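Local coordinates for protein DMATS type aromatic prenyltransferase (Streptomyces coelicolor, PDB 6ZS0) that probably transfers a dimethylallyl group from dimethylallyl diphosphate to C5 of tryptophan's indole ring, as a 5-dimethylallyltryptophan synthase, at residues L68-G73 and T293-H298; D114-L119 and V148-N153; A218-T223 and A254-S259. All coordinates share one frame; numbering follows the deposited sequence. Where two conformers were deposited one is given.

Contact 1: L68-G73 and T293-H298; sequences LSFRPG and TVLHHH
Phe70 and Leu295 meet where a helix lies against the closed sheet of an ABBA barrel, the prenyltransferase fold in which antiparallel strands form the barrel and helices pack around it. Phe70 is at the end of strand 64-70. Leu295 is in the last turns of helix 284-297. Both CB atoms are directed at the other segment. One methyl, CD2 of Leu295, makes the touch. It lies 3.6 Å from Phe70 CB and 3.8 Å from Phe70 CG, so it rests at the base of the aromatic side chain, where the ring joins CB. It approaches the ring obliquely. In Leu295, CG lies beside the backbone N (chi1 -75°), and the second torsion carries CD1 straight on from CA (chi2 168°). CD2 is the methyl that branches aside to reach the phenylalanine. In Phe70, too, CG lies beside the backbone N (chi1 -60°), which leaves both CB and CG within touch of that methyl. The contact is purely apolar here. Val339 of strand 338-344 also touches Leu295, and Met300 covers part of both Phe70 and Pro72.

A second, lighter touch lies beyond the strand end. There the CG and CB corner of the Pro72 ring comes near the His298 carbonyl O, while the imidazole of His298 leads away. Within its own segment, His298 N bonds Leu295 O at 3.0 Å. The carbonyl O of His298 lies 4.1 Å from Pro72 CG, a loose van der Waals approach.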
# COMPACT_ATOMS: atom_id res chain seq x y z
N LEU A 68 2.65 -0.70 8.57
CA LEU A 68 2.85 0.09 9.80
C LEU A 68 3.67 1.31 9.44
O LEU A 68 4.78 1.13 8.88
CB LEU A 68 3.56 -0.74 10.86
CG LEU A 68 2.73 -1.86 11.48
CD1 LEU A 68 3.56 -2.69 12.43
CD2 LEU A 68 1.51 -1.31 12.19
N SER A 69 3.15 2.50 9.76
CA SER A 69 3.79 3.81 9.51
C SER A 69 4.24 4.42 10.84
O SER A 69 3.38 4.66 11.72
CB SER A 69 2.88 4.75 8.80
OG SER A 69 2.45 4.22 7.57
N PHE A 70 5.53 4.73 10.92
CA PHE A 70 6.24 5.23 12.12
C PHE A 70 6.51 6.72 11.94
O PHE A 70 7.19 7.10 11.01
CB PHE A 70 7.47 4.35 12.32
CG PHE A 70 7.19 2.88 12.51
CD1 PHE A 70 7.22 1.99 11.45
CD2 PHE A 70 6.86 2.37 13.77
CE1 PHE A 70 6.97 0.64 11.63
CE2 PHE A 70 6.61 1.02 13.95
CZ PHE A 70 6.65 0.16 12.88
N ARG A 71 6.03 7.56 12.88
CA ARG A 71 6.25 9.04 12.94
C ARG A 71 6.92 9.32 14.29
O ARG A 71 6.55 8.69 15.28
CB ARG A 71 4.92 9.77 12.76
CG ARG A 71 5.04 11.28 12.56
N PRO A 72 7.98 10.16 14.36
CA PRO A 72 8.69 10.38 15.62
C PRO A 72 7.72 10.92 16.68
O PRO A 72 7.02 11.83 16.38
CB PRO A 72 9.79 11.41 15.33
CG PRO A 72 9.51 11.91 13.91
CD PRO A 72 8.56 10.92 13.25
N GLY A 73 7.64 10.26 17.84
CA GLY A 73 6.79 10.65 18.97
C GLY A 73 5.33 10.22 18.84
O GLY A 73 4.55 10.53 19.69
N THR A 293 17.56 0.33 10.70
CA THR A 293 18.54 1.42 10.40
C THR A 293 17.79 2.68 9.95
O THR A 293 18.11 3.77 10.43
CB THR A 293 19.58 0.98 9.37
OG1 THR A 293 20.25 -0.16 9.90
CG2 THR A 293 20.57 2.08 9.05
N VAL A 294 16.83 2.55 9.05
CA VAL A 294 16.05 3.72 8.54
C VAL A 294 15.31 4.37 9.71
O VAL A 294 15.30 5.62 9.82
CB VAL A 294 15.08 3.33 7.42
CG1 VAL A 294 14.21 4.51 7.02
CG2 VAL A 294 15.84 2.77 6.22
N LEU A 295 14.66 3.56 10.54
CA LEU A 295 13.89 4.07 11.68
C LEU A 295 14.83 4.84 12.62
O LEU A 295 14.50 6.01 12.99
CB LEU A 295 13.21 2.89 12.39
CG LEU A 295 12.00 2.32 11.66
CD1 LEU A 295 11.59 0.99 12.29
CD2 LEU A 295 10.84 3.30 11.68
N HIS A 296 15.98 4.25 12.93
CA HIS A 296 16.99 4.87 13.84
C HIS A 296 17.44 6.22 13.27
O HIS A 296 17.56 7.20 14.07
CB HIS A 296 18.13 3.88 14.11
CG HIS A 296 17.72 2.71 14.94
ND1 HIS A 296 18.50 1.56 15.04
CD2 HIS A 296 16.61 2.46 15.64
CE1 HIS A 296 17.91 0.69 15.80
NE2 HIS A 296 16.74 1.21 16.20
N HIS A 297 17.61 6.32 11.95
CA HIS A 297 18.11 7.54 11.24
C HIS A 297 17.07 8.66 11.30
O HIS A 297 17.45 9.83 11.15
CB HIS A 297 18.53 7.18 9.81
CG HIS A 297 19.79 6.40 9.72
ND1 HIS A 297 20.49 6.22 8.53
CD2 HIS A 297 20.50 5.75 10.68
CE1 HIS A 297 21.57 5.50 8.76
NE2 HIS A 297 21.60 5.20 10.08
N HIS A 298 15.80 8.33 11.52
CA HIS A 298 14.67 9.30 11.59
C HIS A 298 14.12 9.35 13.01
O HIS A 298 12.96 9.79 13.17
CB HIS A 298 13.63 8.95 10.51
CG HIS A 298 14.14 9.22 9.14
ND1 HIS A 298 14.17 10.49 8.61
CD2 HIS A 298 14.69 8.41 8.21
CE1 HIS A 298 14.71 10.46 7.41
NE2 HIS A 298 15.06 9.20 7.14

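Contact 2: D114-L119 and V148-N153; sequences DALDEL and VKVYLN
Leu116 and Leu119 project from segment 114-119, which carries the short helix 114-117, toward Val150 and Leu152 on strand 147-152. This is helix-on-sheet packing in the outer layer of the ABBA barrel. The four side chains are buried and interlock through their methyls. Leu116 CD1 is the main bump from the helix side. It reaches the hollow between the two strand residues, 4.2 Å from Val150 CG1 and 4.0 Å from Leu152 CD1. Leu152 returns the fit. Its CD1 reaches in between the two leucines of the other segment, and its second neighbour is Leu119 CD1 at 4.4 Å. The result is a zigzag of methyls, Val150, Leu116, Leu152, Leu119, with each inner member touching the one before and the one after.

Leu152 carries CD1 outward on an extended chain (chi2 168°). In Leu116 the first torsion sends CG opposite the backbone N (chi1 179°), and CD1 is the methyl that bends off to meet the strand. The Leu116 and Leu152 side chains slant across each other. The methyls are in ordinary van der Waals contact, and no hydrogen bond joins the segments.

Val150 and Leu152 share one side of the strand; Lys149 and Tyr151 are on its other side. The strand is paired on its two edges, with strands 135-139 and 191-195. Leu191 and Leu193 of the latter touch Leu119. Helix 91-109 closes another side of the cluster, with Leu99 and Val102 against Leu116 and Val102 also against Val150.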
# COMPACT_ATOMS: atom_id res chain seq x y z
N ASP A 114 -17.98 12.34 -3.21
CA ASP A 114 -18.12 13.23 -4.39
C ASP A 114 -16.84 13.20 -5.23
O ASP A 114 -16.95 13.16 -6.44
CB ASP A 114 -18.44 14.68 -4.01
CG ASP A 114 -19.86 14.92 -3.52
OD1 ASP A 114 -20.70 13.97 -3.62
OD2 ASP A 114 -20.13 16.04 -3.06
N ALA A 115 -15.67 13.19 -4.60
CA ALA A 115 -14.37 13.21 -5.31
C ALA A 115 -14.19 11.88 -6.07
O ALA A 115 -13.74 11.90 -7.22
CB ALA A 115 -13.25 13.45 -4.33
N LEU A 116 -14.57 10.77 -5.47
CA LEU A 116 -14.50 9.46 -6.16
C LEU A 116 -15.48 9.48 -7.34
O LEU A 116 -15.11 9.07 -8.40
CB LEU A 116 -14.83 8.35 -5.16
CG LEU A 116 -14.83 6.94 -5.73
CD1 LEU A 116 -13.51 6.62 -6.42
CD2 LEU A 116 -15.15 5.93 -4.64
N ASP A 117 -16.71 9.94 -7.11
CA ASP A 117 -17.78 9.95 -8.14
C ASP A 117 -17.34 10.74 -9.37
O ASP A 117 -17.64 10.31 -10.48
CB ASP A 117 -19.07 10.50 -7.56
CG ASP A 117 -19.78 9.53 -6.63
OD1 ASP A 117 -19.45 8.32 -6.67
OD2 ASP A 117 -20.67 9.99 -5.90
N GLU A 118 -16.62 11.84 -9.16
CA GLU A 118 -16.05 12.70 -10.22
C GLU A 118 -15.13 11.90 -11.15
O GLU A 118 -14.95 12.36 -12.28
CB GLU A 118 -15.26 13.86 -9.61
CG GLU A 118 -16.12 14.93 -9.03
CD GLU A 118 -16.78 15.83 -10.06
OE1 GLU A 118 -16.43 15.73 -11.29
OE2 GLU A 118 -17.64 16.63 -9.65
N LEU A 119 -14.60 10.74 -10.71
CA LEU A 119 -13.54 9.99 -11.45
C LEU A 119 -14.03 8.67 -12.05
O LEU A 119 -13.25 8.08 -12.82
CB LEU A 119 -12.40 9.67 -10.48
CG LEU A 119 -11.69 10.88 -9.87
CD1 LEU A 119 -10.48 10.43 -9.10
CD2 LEU A 119 -11.32 11.91 -10.92
N VAL A 148 -10.17 6.18 5.02
CA VAL A 148 -10.42 5.36 3.80
C VAL A 148 -9.68 5.98 2.62
O VAL A 148 -9.85 7.16 2.35
CB VAL A 148 -11.92 5.22 3.53
CG1 VAL A 148 -12.21 4.50 2.23
CG2 VAL A 148 -12.62 4.53 4.70
N LYS A 149 -8.88 5.18 1.93
CA LYS A 149 -8.14 5.57 0.73
C LYS A 149 -8.55 4.60 -0.37
O LYS A 149 -8.58 3.41 -0.07
CB LYS A 149 -6.64 5.46 1.01
CG LYS A 149 -5.72 6.11 -0.00
CD LYS A 149 -4.30 6.24 0.51
CE LYS A 149 -4.24 6.55 1.99
NZ LYS A 149 -2.90 7.05 2.39
N VAL A 150 -8.86 5.11 -1.55
CA VAL A 150 -9.21 4.28 -2.72
C VAL A 150 -8.11 4.40 -3.77
O VAL A 150 -7.75 5.52 -4.09
CB VAL A 150 -10.58 4.70 -3.27
CG1 VAL A 150 -10.97 3.89 -4.48
CG2 VAL A 150 -11.61 4.57 -2.17
N TYR A 151 -7.67 3.26 -4.31
CA TYR A 151 -6.63 3.13 -5.36
C TYR A 151 -7.30 2.71 -6.66
O TYR A 151 -8.03 1.73 -6.67
CB TYR A 151 -5.59 2.10 -4.96
CG TYR A 151 -4.71 2.52 -3.82
CD1 TYR A 151 -5.14 2.41 -2.52
CD2 TYR A 151 -3.44 3.03 -4.06
CE1 TYR A 151 -4.32 2.80 -1.46
CE2 TYR A 151 -2.62 3.42 -3.02
CZ TYR A 151 -3.07 3.32 -1.73
OH TYR A 151 -2.25 3.67 -0.69
N LEU A 152 -7.06 3.49 -7.70
CA LEU A 152 -7.60 3.27 -9.05
C LEU A 152 -6.45 3.14 -10.05
O LEU A 152 -5.30 3.47 -9.68
CB LEU A 152 -8.52 4.43 -9.40
CG LEU A 152 -9.64 4.72 -8.40
CD1 LEU A 152 -10.28 6.05 -8.70
CD2 LEU A 152 -10.67 3.61 -8.46
N ASN A 153 -6.76 2.66 -11.24
CA ASN A 153 -5.77 2.21 -12.27
C ASN A 153 -5.72 3.17 -13.46
O ASN A 153 -6.60 3.12 -14.32
CB ASN A 153 -6.15 0.83 -12.78
CG ASN A 153 -5.21 0.30 -13.83
OD1 ASN A 153 -4.14 0.86 -14.06
ND2 ASN A 153 -5.61 -0.79 -14.46

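Contact 3: A218-T223 and A254-S259; sequences ARLSRT and AQSCHS
Leu220 lays the end of its side chain beside Ser256, with CD1 4.3 Å from Ser256 CB. CD1 is the methyl that prolongs the chain away from CA (chi2 171°). Leu220 belongs to the loop after helix 214-217, and Ser256 to strand 254-260. It is a loose van der Waals touch between a methyl and the Ser256 CB. His209 and Phe271, from the two flanking strands, also touch Leu220.

The backbone of the same leucine meets His258. Leu220 O stands at the edge of the imidazole, near its plane, 3.5 Å from His258 CE1. No direct hydrogen bond joins them. A water makes the link instead. It donates to Leu220 O at 2.9 Å and lies 2.8 Å from His258 ND1, in the plane of the ring.

The other ring nitrogen is also held. His258 NE2 and Ser256 OG are hydrogen-bonded at 2.8 Å. Ser256 OG is further bonded to His209 NE2, so the hydroxyl sits between two imidazoles. Bonds at both nitrogens should fix the ring's rotation. With CG beside the backbone N (chi1 -51°), the His258 ring swings its CE1 and ND1 edge to the Leu220 carbonyl. Phe271 of strand 270-275 meets the His258 ring with the planes at about 55°.

Ser256 and His258 lie two apart on the strand and share one side; Gln255 and Cys257 are on the other. A loop thus covers the outside of a barrel strand through a leucine, a water and a histidine, an arrangement that fits the helix-and-loop outer layer of the ABBA barrel.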
# COMPACT_ATOMS: atom_id res chain seq x y z
N ALA A 218 16.79 11.52 -5.49
CA ALA A 218 16.98 12.84 -4.84
C ALA A 218 16.31 13.97 -5.63
O ALA A 218 16.04 15.03 -5.02
CB ALA A 218 18.46 13.09 -4.70
N ARG A 219 16.03 13.80 -6.92
CA ARG A 219 15.45 14.85 -7.80
C ARG A 219 13.95 14.65 -8.05
O ARG A 219 13.39 15.45 -8.79
CB ARG A 219 16.27 14.92 -9.10
CG ARG A 219 17.64 15.55 -8.89
CD ARG A 219 18.46 15.68 -10.16
NE ARG A 219 19.04 14.40 -10.55
CZ ARG A 219 18.59 13.61 -11.52
NH1 ARG A 219 19.21 12.47 -11.76
NH2 ARG A 219 17.53 13.96 -12.24
N LEU A 220 13.29 13.65 -7.45
CA LEU A 220 11.85 13.40 -7.74
C LEU A 220 10.95 14.39 -7.01
O LEU A 220 9.74 14.51 -7.40
CB LEU A 220 11.50 11.97 -7.34
CG LEU A 220 12.16 10.89 -8.17
CD1 LEU A 220 11.91 9.55 -7.53
CD2 LEU A 220 11.66 10.92 -9.61
N SER A 221 11.46 15.00 -5.94
CA SER A 221 10.68 15.91 -5.07
C SER A 221 11.44 17.22 -4.88
O SER A 221 12.67 17.25 -5.10
CB SER A 221 10.41 15.27 -3.75
OG SER A 221 11.58 15.21 -2.97
N ARG A 222 10.70 18.26 -4.47
CA ARG A 222 11.25 19.56 -4.02
C ARG A 222 11.10 19.64 -2.50
O ARG A 222 10.26 18.92 -1.93
CB ARG A 222 10.53 20.71 -4.75
N THR A 223 11.91 20.49 -1.87
CA THR A 223 11.96 20.77 -0.40
C THR A 223 10.54 20.90 0.19
O THR A 223 10.30 20.33 1.29
CB THR A 223 12.79 22.03 -0.14
OG1 THR A 223 12.73 22.30 1.26
CG2 THR A 223 12.33 23.25 -0.92
N ALA A 254 10.91 0.77 -8.43
CA ALA A 254 10.60 1.65 -7.31
C ALA A 254 9.37 2.47 -7.72
O ALA A 254 9.06 2.55 -8.92
CB ALA A 254 11.76 2.53 -6.91
N GLN A 255 8.73 3.08 -6.75
CA GLN A 255 7.56 3.95 -7.00
C GLN A 255 7.74 5.22 -6.20
O GLN A 255 8.40 5.20 -5.12
CB GLN A 255 6.23 3.26 -6.67
CG GLN A 255 5.96 2.07 -7.57
CD GLN A 255 4.60 1.47 -7.30
OE1 GLN A 255 3.64 2.19 -6.97
NE2 GLN A 255 4.49 0.18 -7.54
N SER A 256 7.14 6.29 -6.69
CA SER A 256 6.97 7.52 -5.89
C SER A 256 5.49 7.87 -5.86
O SER A 256 4.77 7.50 -6.80
CB SER A 256 7.83 8.67 -6.39
OG SER A 256 7.48 9.02 -7.72
N CYS A 257 5.08 8.56 -4.83
CA CYS A 257 3.71 9.09 -4.66
C CYS A 257 3.81 10.62 -4.49
O CYS A 257 4.71 11.05 -3.73
CB CYS A 257 3.08 8.43 -3.44
SG CYS A 257 1.49 9.11 -2.96
N HIS A 258 2.95 11.38 -5.14
CA HIS A 258 2.91 12.86 -5.09
C HIS A 258 1.52 13.26 -4.66
O HIS A 258 0.56 12.92 -5.41
CB HIS A 258 3.34 13.42 -6.45
CG HIS A 258 4.62 12.81 -6.90
ND1 HIS A 258 5.83 13.45 -6.71
CD2 HIS A 258 4.90 11.61 -7.44
CE1 HIS A 258 6.79 12.67 -7.13
NE2 HIS A 258 6.25 11.51 -7.59
N SER A 259 1.44 13.94 -3.52
CA SER A 259 0.19 14.24 -2.80
C SER A 259 -0.19 15.69 -3.11
O SER A 259 0.63 16.57 -2.82
CB SER A 259 0.35 14.02 -1.30
OG SER A 259 0.40 12.62 -1.02
O HOH W 1 7.38 15.80 -6.45

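In the fold
All three contacts fasten an outer element to the same ten-stranded antiparallel barrel. Contact 1 uses a long helix, contact 2 segment 114-119 with its short helix, contact 3 a loop. They do not touch. The centres of contact 1 and contact 2 are 29 Å apart. Those of contact 2 and contact 3 are 22 Å apart, and those of contact 1 and contact 3 are 19 Å apart. The nearest atoms of contacts 2 and 3 are about 7 Å apart. Contacts 1 and 2 lie on opposite sides of the chain's centre. In the sequence, contacts 2 and 3 follow one another between the segments of contact 1. ABBA prenyltransferases bind their substrates inside the barrel; these contacts lie on its outer side.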